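Local atomic coordinates of predicted ATPase of the ABC class (Vibrio vulnificus, PDB entry 5D6A), a protein that probably binds and hydrolyses ATP as an ABC-class ATPase, and is seen here holding the non-hydrolysable ATP analogue AMP-PNP. Residues V207-V219 with A230-L243. Sequence-based numbering, arbitrary orientation.
Sequences VSFVANGSILPRV and AVEFTAPESLQVTL. With ANP (phosphoaminophosphonic acid-adenylate ester), chain C.
P217 and A230 meet side by side at the adenine end of the nucleotide pocket, where the loop leaving strand 206-211 runs beside the one that leads into strand 240-245. P217 CG packs over one face of the adenine, 3.5 Å from ANP C5, and A230 CB reaches the same face near N1. Backbone atoms of V231 read the base edge: its N donates to ANP N1 (2.9 Å), and ANP N6 donates to its O (2.7 Å).

Next to the pocket the loops are tied by paired backbone bonds, G213 N to F233 O at 2.9 Å and F233 N to S214 O at 3.0 Å. G213 sits in a type II turn from A211 to S214, with S214 OG bonded back to A211 O. Within the same turn, N212 OD1 accepts the amide of A235 (OD1 to N, 2.9 Å). That bond is bent, 139° at the hydrogen, with the donor above the carbonyl plane of the side-chain amide.

F233 packs against V210, L216 and, on strand 249-257, L254. Chi1 of -178° sets CG beside its own carbonyl carbon, and one ring face meets V210 CG1, 3.7 Å from the centroid, while L216 CD1 comes obliquely to CD1. L216 also packs on T273, L274 and A277 of helix 271-280, whose first residues belong to the probable Walker A motif.

Farther along, strand 249-257 lies between strands 206-211 and 240-245, yet side chains span it: L243 CD1 sits over the F209 ring, 3.5 Å from its centroid, and V241 CG2 touches the ring edge.

Because main-chain atoms of V231 both give and accept, the site matches the donor-acceptor pattern of adenine; the bonds at F233, two residues on, tie the recognition edge through the chain to the loop carrying P217.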
loop_
_atom_site.group_PDB
_atom_site.type_symbol
_atom_site.label_atom_id
_atom_site.label_comp_id
_atom_site.label_asym_id
_atom_site.label_seq_id
_atom_site.Cartn_x
_atom_site.Cartn_y
_atom_site.Cartn_z
ATOM N N VAL A 207 18.488 -9.839 22.204
ATOM C CA VAL A 207 17.160 -9.620 21.613
ATOM C C VAL A 207 17.114 -10.125 20.173
ATOM O O VAL A 207 16.038 -10.245 19.592
ATOM C CB VAL A 207 16.721 -8.140 21.651
ATOM C CG1 VAL A 207 16.585 -7.681 23.087
ATOM C CG2 VAL A 207 17.689 -7.245 20.888
ATOM N N SER A 208 18.286 -10.410 19.606
ATOM C CA SER A 208 18.380 -10.919 18.240
ATOM C C SER A 208 19.756 -11.542 18.006
ATOM O O SER A 208 20.724 -11.210 18.693
ATOM C CB SER A 208 18.126 -9.798 17.227
ATOM O OG SER A 208 18.075 -10.306 15.904
ATOM N N PHE A 209 19.831 -12.444 17.032
ATOM C CA PHE A 209 21.074 -13.131 16.700
ATOM C C PHE A 209 21.198 -13.383 15.198
ATOM O O PHE A 209 20.369 -14.078 14.613
ATOM C CB PHE A 209 21.151 -14.457 17.456
ATOM C CG PHE A 209 22.320 -15.314 17.063
ATOM C CD1 PHE A 209 23.576 -15.097 17.614
ATOM C CD2 PHE A 209 22.163 -16.349 16.152
ATOM C CE1 PHE A 209 24.654 -15.890 17.256
ATOM C CE2 PHE A 209 23.235 -17.145 15.791
ATOM C CZ PHE A 209 24.483 -16.916 16.343
ATOM N N VAL A 210 22.242 -12.821 14.590
ATOM C CA VAL A 210 22.501 -12.982 13.159
ATOM C C VAL A 210 23.729 -13.865 12.969
ATOM O O VAL A 210 24.865 -13.406 13.106
ATOM C CB VAL A 210 22.738 -11.626 12.465
ATOM C CG1 VAL A 210 22.964 -11.820 10.974
ATOM C CG2 VAL A 210 21.560 -10.694 12.699
ATOM N N ALA A 211 23.495 -15.132 12.648
ATOM C CA ALA A 211 24.575 -16.095 12.455
ATOM C C ALA A 211 25.519 -15.704 11.315
ATOM O O ALA A 211 25.091 -15.129 10.313
ATOM C CB ALA A 211 23.990 -17.475 12.189
ATOM N N ASN A 212 26.804 -16.007 11.481
ATOM C CA ASN A 212 27.786 -15.743 10.430
ATOM C C ASN A 212 27.516 -16.672 9.253
ATOM O O ASN A 212 27.252 -17.859 9.440
ATOM C CB ASN A 212 29.223 -15.938 10.935
ATOM C CG ASN A 212 29.681 -14.823 11.860
ATOM O OD1 ASN A 212 29.060 -13.764 11.938
ATOM N ND2 ASN A 212 30.791 -15.050 12.549
ATOM N N GLY A 213 27.582 -16.123 8.044
ATOM C CA GLY A 213 27.320 -16.893 6.834
ATOM C C GLY A 213 25.909 -16.667 6.318
ATOM O O GLY A 213 25.496 -17.286 5.334
ATOM N N SER A 214 25.165 -15.783 6.982
ATOM C CA SER A 214 23.802 -15.476 6.573
ATOM C C SER A 214 23.804 -14.579 5.345
ATOM O O SER A 214 24.737 -13.804 5.132
ATOM C CB SER A 214 23.044 -14.758 7.699
ATOM O OG SER A 214 22.919 -15.566 8.854
ATOM N N ILE A 215 22.755 -14.698 4.539
ATOM C CA ILE A 215 22.577 -13.861 3.363
ATOM C C ILE A 215 21.351 -12.999 3.654
ATOM O O ILE A 215 20.215 -13.476 3.618
ATOM C CB ILE A 215 22.409 -14.693 2.081
ATOM C CG1 ILE A 215 23.654 -15.557 1.861
ATOM C CG2 ILE A 215 22.198 -13.784 0.880
ATOM C CD1 ILE A 215 23.613 -16.394 0.601
ATOM N N LEU A 216 21.602 -11.730 3.960
ATOM C CA LEU A 216 20.549 -10.784 4.332
ATOM C C LEU A 216 19.770 -10.154 3.160
ATOM O O LEU A 216 18.541 -10.166 3.172
ATOM C CB LEU A 216 21.144 -9.677 5.213
ATOM C CG LEU A 216 21.986 -10.148 6.406
ATOM C CD1 LEU A 216 22.519 -8.962 7.193
ATOM C CD2 LEU A 216 21.192 -11.073 7.309
ATOM N N PRO A 217 20.472 -9.610 2.144
ATOM C CA PRO A 217 19.749 -8.964 1.040
ATOM C C PRO A 217 18.904 -9.915 0.197
ATOM O O PRO A 217 19.294 -11.066 -0.013
ATOM C CB PRO A 217 20.876 -8.385 0.182
ATOM C CG PRO A 217 22.016 -9.307 0.418
ATOM C CD PRO A 217 21.919 -9.671 1.874
ATOM N N ARG A 218 17.760 -9.418 -0.284
ATOM C CA ARG A 218 16.861 -10.207 -1.117
ATOM C C ARG A 218 17.188 -9.892 -2.572
ATOM O O ARG A 218 17.941 -8.957 -2.841
ATOM C CB ARG A 218 15.392 -9.884 -0.815
ATOM C CG ARG A 218 15.043 -9.743 0.666
ATOM C CD ARG A 218 15.750 -10.754 1.562
ATOM N NE ARG A 218 15.444 -12.145 1.255
ATOM C CZ ARG A 218 16.117 -13.184 1.745
ATOM N NH1 ARG A 218 17.166 -13.001 2.540
ATOM N NH2 ARG A 218 15.759 -14.418 1.416
ATOM N N VAL A 219 16.632 -10.654 -3.512
ATOM C CA VAL A 219 16.929 -10.412 -4.930
ATOM C C VAL A 219 16.494 -9.010 -5.347
ATOM O O VAL A 219 17.187 -8.340 -6.117
ATOM C CB VAL A 219 16.300 -11.462 -5.887
ATOM C CG1 VAL A 219 16.746 -12.868 -5.513
ATOM C CG2 VAL A 219 14.784 -11.382 -5.897
ATOM N N ALA A 230 26.093 -12.595 -2.958
ATOM C CA ALA A 230 26.028 -11.461 -2.047
ATOM C C ALA A 230 27.150 -11.582 -1.030
ATOM O O ALA A 230 27.723 -12.657 -0.857
ATOM C CB ALA A 230 24.683 -11.427 -1.343
ATOM N N VAL A 231 27.469 -10.479 -0.362
ATOM C CA VAL A 231 28.515 -10.476 0.653
ATOM C C VAL A 231 27.940 -11.103 1.919
ATOM O O VAL A 231 27.075 -10.511 2.567
ATOM C CB VAL A 231 29.005 -9.044 0.960
ATOM C CG1 VAL A 231 30.108 -9.066 2.012
ATOM C CG2 VAL A 231 29.485 -8.361 -0.312
ATOM N N GLU A 232 28.398 -12.305 2.260
ATOM C CA GLU A 232 27.896 -12.994 3.451
ATOM C C GLU A 232 28.172 -12.189 4.711
ATOM O O GLU A 232 29.169 -11.473 4.803
ATOM C CB GLU A 232 28.493 -14.398 3.580
ATOM C CG GLU A 232 30.011 -14.442 3.686
ATOM C CD GLU A 232 30.534 -15.853 3.872
ATOM O OE1 GLU A 232 29.733 -16.745 4.229
ATOM O OE2 GLU A 232 31.749 -16.068 3.670
ATOM N N PHE A 233 27.282 -12.320 5.685
ATOM C CA PHE A 233 27.399 -11.579 6.930
ATOM C C PHE A 233 28.451 -12.157 7.873
ATOM O O PHE A 233 28.580 -13.374 8.011
ATOM C CB PHE A 233 26.047 -11.543 7.642
ATOM C CG PHE A 233 26.058 -10.751 8.915
ATOM C CD1 PHE A 233 25.809 -9.385 8.900
ATOM C CD2 PHE A 233 26.320 -11.369 10.128
ATOM C CE1 PHE A 233 25.818 -8.652 10.072
ATOM C CE2 PHE A 233 26.333 -10.643 11.303
ATOM C CZ PHE A 233 26.081 -9.282 11.276
ATOM N N THR A 234 29.197 -11.260 8.512
ATOM C CA THR A 234 30.204 -11.630 9.496
ATOM C C THR A 234 30.121 -10.627 10.633
ATOM O O THR A 234 30.034 -9.422 10.400
ATOM C CB THR A 234 31.631 -11.623 8.924
ATOM O OG1 THR A 234 31.725 -12.566 7.851
ATOM C CG2 THR A 234 32.646 -11.992 10.012
ATOM N N ALA A 235 30.145 -11.129 11.862
ATOM C CA ALA A 235 30.057 -10.277 13.033
ATOM C C ALA A 235 31.438 -9.850 13.507
ATOM O O ALA A 235 32.415 -10.581 13.325
ATOM C CB ALA A 235 29.328 -11.006 14.150
ATOM N N PRO A 236 31.529 -8.650 14.099
ATOM C CA PRO A 236 32.802 -8.206 14.648
ATOM C C PRO A 236 33.025 -8.915 15.981
ATOM O O PRO A 236 32.116 -8.950 16.814
ATOM C CB PRO A 236 32.602 -6.700 14.834
ATOM C CG PRO A 236 31.129 -6.514 14.976
ATOM C CD PRO A 236 30.470 -7.629 14.222
ATOM N N GLU A 237 34.213 -9.486 16.172
ATOM C CA GLU A 237 34.526 -10.230 17.401
ATOM C C GLU A 237 34.082 -9.505 18.665
ATOM O O GLU A 237 33.592 -10.127 19.605
ATOM C CB GLU A 237 36.026 -10.543 17.493
ATOM C CG GLU A 237 36.538 -11.499 16.424
ATOM C CD GLU A 237 37.983 -11.920 16.645
ATOM O OE1 GLU A 237 38.581 -11.525 17.675
ATOM O OE2 GLU A 237 38.524 -12.655 15.789
ATOM N N SER A 238 34.250 -8.189 18.672
ATOM C CA SER A 238 33.882 -7.368 19.817
ATOM C C SER A 238 32.429 -7.565 20.246
ATOM O O SER A 238 32.097 -7.405 21.421
ATOM C CB SER A 238 34.118 -5.893 19.487
ATOM O OG SER A 238 33.777 -5.062 20.580
ATOM N N LEU A 239 31.575 -7.923 19.293
ATOM C CA LEU A 239 30.155 -8.098 19.565
ATOM C C LEU A 239 29.672 -9.482 19.103
ATOM O O LEU A 239 28.499 -9.677 18.785
ATOM C CB LEU A 239 29.395 -6.978 18.850
ATOM C CG LEU A 239 27.975 -6.650 19.283
ATOM C CD1 LEU A 239 27.939 -6.272 20.755
ATOM C CD2 LEU A 239 27.437 -5.514 18.426
ATOM N N GLN A 240 30.591 -10.444 19.103
ATOM C CA GLN A 240 30.318 -11.816 18.669
ATOM C C GLN A 240 29.859 -12.715 19.815
ATOM O O GLN A 240 30.354 -12.609 20.940
ATOM C CB GLN A 240 31.599 -12.399 18.054
ATOM C CG GLN A 240 31.596 -13.894 17.755
ATOM C CD GLN A 240 32.974 -14.393 17.335
ATOM O OE1 GLN A 240 33.730 -13.680 16.674
ATOM N NE2 GLN A 240 33.307 -15.623 17.720
ATOM N N VAL A 241 28.910 -13.600 19.515
ATOM C CA VAL A 241 28.409 -14.577 20.486
ATOM C C VAL A 241 28.240 -15.907 19.769
ATOM O O VAL A 241 28.128 -15.947 18.544
ATOM C CB VAL A 241 27.069 -14.167 21.130
ATOM C CG1 VAL A 241 27.209 -12.830 21.843
ATOM C CG2 VAL A 241 25.956 -14.118 20.093
ATOM N N THR A 242 28.214 -16.991 20.535
ATOM C CA THR A 242 28.082 -18.324 19.964
ATOM C C THR A 242 26.964 -19.096 20.654
ATOM O O THR A 242 27.054 -19.405 21.838
ATOM C CB THR A 242 29.406 -19.098 20.094
ATOM O OG1 THR A 242 30.466 -18.331 19.503
ATOM C CG2 THR A 242 29.313 -20.461 19.411
ATOM N N LEU A 243 25.907 -19.395 19.907
ATOM C CA LEU A 243 24.769 -20.136 20.436
ATOM C C LEU A 243 24.901 -21.608 20.074
ATOM O O LEU A 243 25.804 -21.988 19.334
ATOM C CB LEU A 243 23.465 -19.573 19.876
ATOM C CG LEU A 243 23.225 -18.080 20.121
ATOM C CD1 LEU A 243 21.903 -17.650 19.499
ATOM C CD2 LEU A 243 23.248 -17.761 21.608
HETATM P PG ANP C . 18.314 2.798 4.999
HETATM O O1G ANP C . 18.178 1.991 6.265
HETATM O O2G ANP C . 16.988 3.183 4.381
HETATM O O3G ANP C . 19.297 3.935 5.143
HETATM P PB ANP C . 20.739 1.686 3.488
HETATM O O1B ANP C . 21.485 1.357 4.746
HETATM O O2B ANP C . 21.051 3.002 2.813
HETATM N N3B ANP C . 19.019 1.682 3.842
HETATM P PA ANP C . 20.052 -0.644 2.054
HETATM O O1A ANP C . 20.313 -1.876 2.878
HETATM O O2A ANP C . 18.661 -0.061 2.034
HETATM O O3A ANP C . 21.104 0.505 2.457
HETATM O "O5'" ANP C . 20.464 -0.944 0.533
HETATM C "C5'" ANP C . 21.741 -1.480 0.219
HETATM C "C4'" ANP C . 21.691 -2.186 -1.128
HETATM O "O4'" ANP C . 22.758 -3.136 -1.188
HETATM C "C3'" ANP C . 20.403 -2.965 -1.355
HETATM O "O3'" ANP C . 20.016 -2.888 -2.734
HETATM C "C2'" ANP C . 20.744 -4.384 -0.959
HETATM O "O2'" ANP C . 20.039 -5.342 -1.756
HETATM C "C1'" ANP C . 22.254 -4.473 -1.158
HETATM N N9 ANP C . 22.913 -5.233 -0.068
HETATM C C8 ANP C . 22.702 -5.095 1.259
HETATM N N7 ANP C . 23.480 -5.963 1.955
HETATM C C5 ANP C . 24.205 -6.668 1.068
HETATM C C6 ANP C . 25.220 -7.744 1.127
HETATM N N6 ANP C . 25.625 -8.248 2.315
HETATM N N1 ANP C . 25.728 -8.203 -0.040
HETATM C C2 ANP C . 25.335 -7.709 -1.234
HETATM N N3 ANP C . 24.414 -6.729 -1.351
HETATM C C4 ANP C . 23.827 -6.181 -0.261
#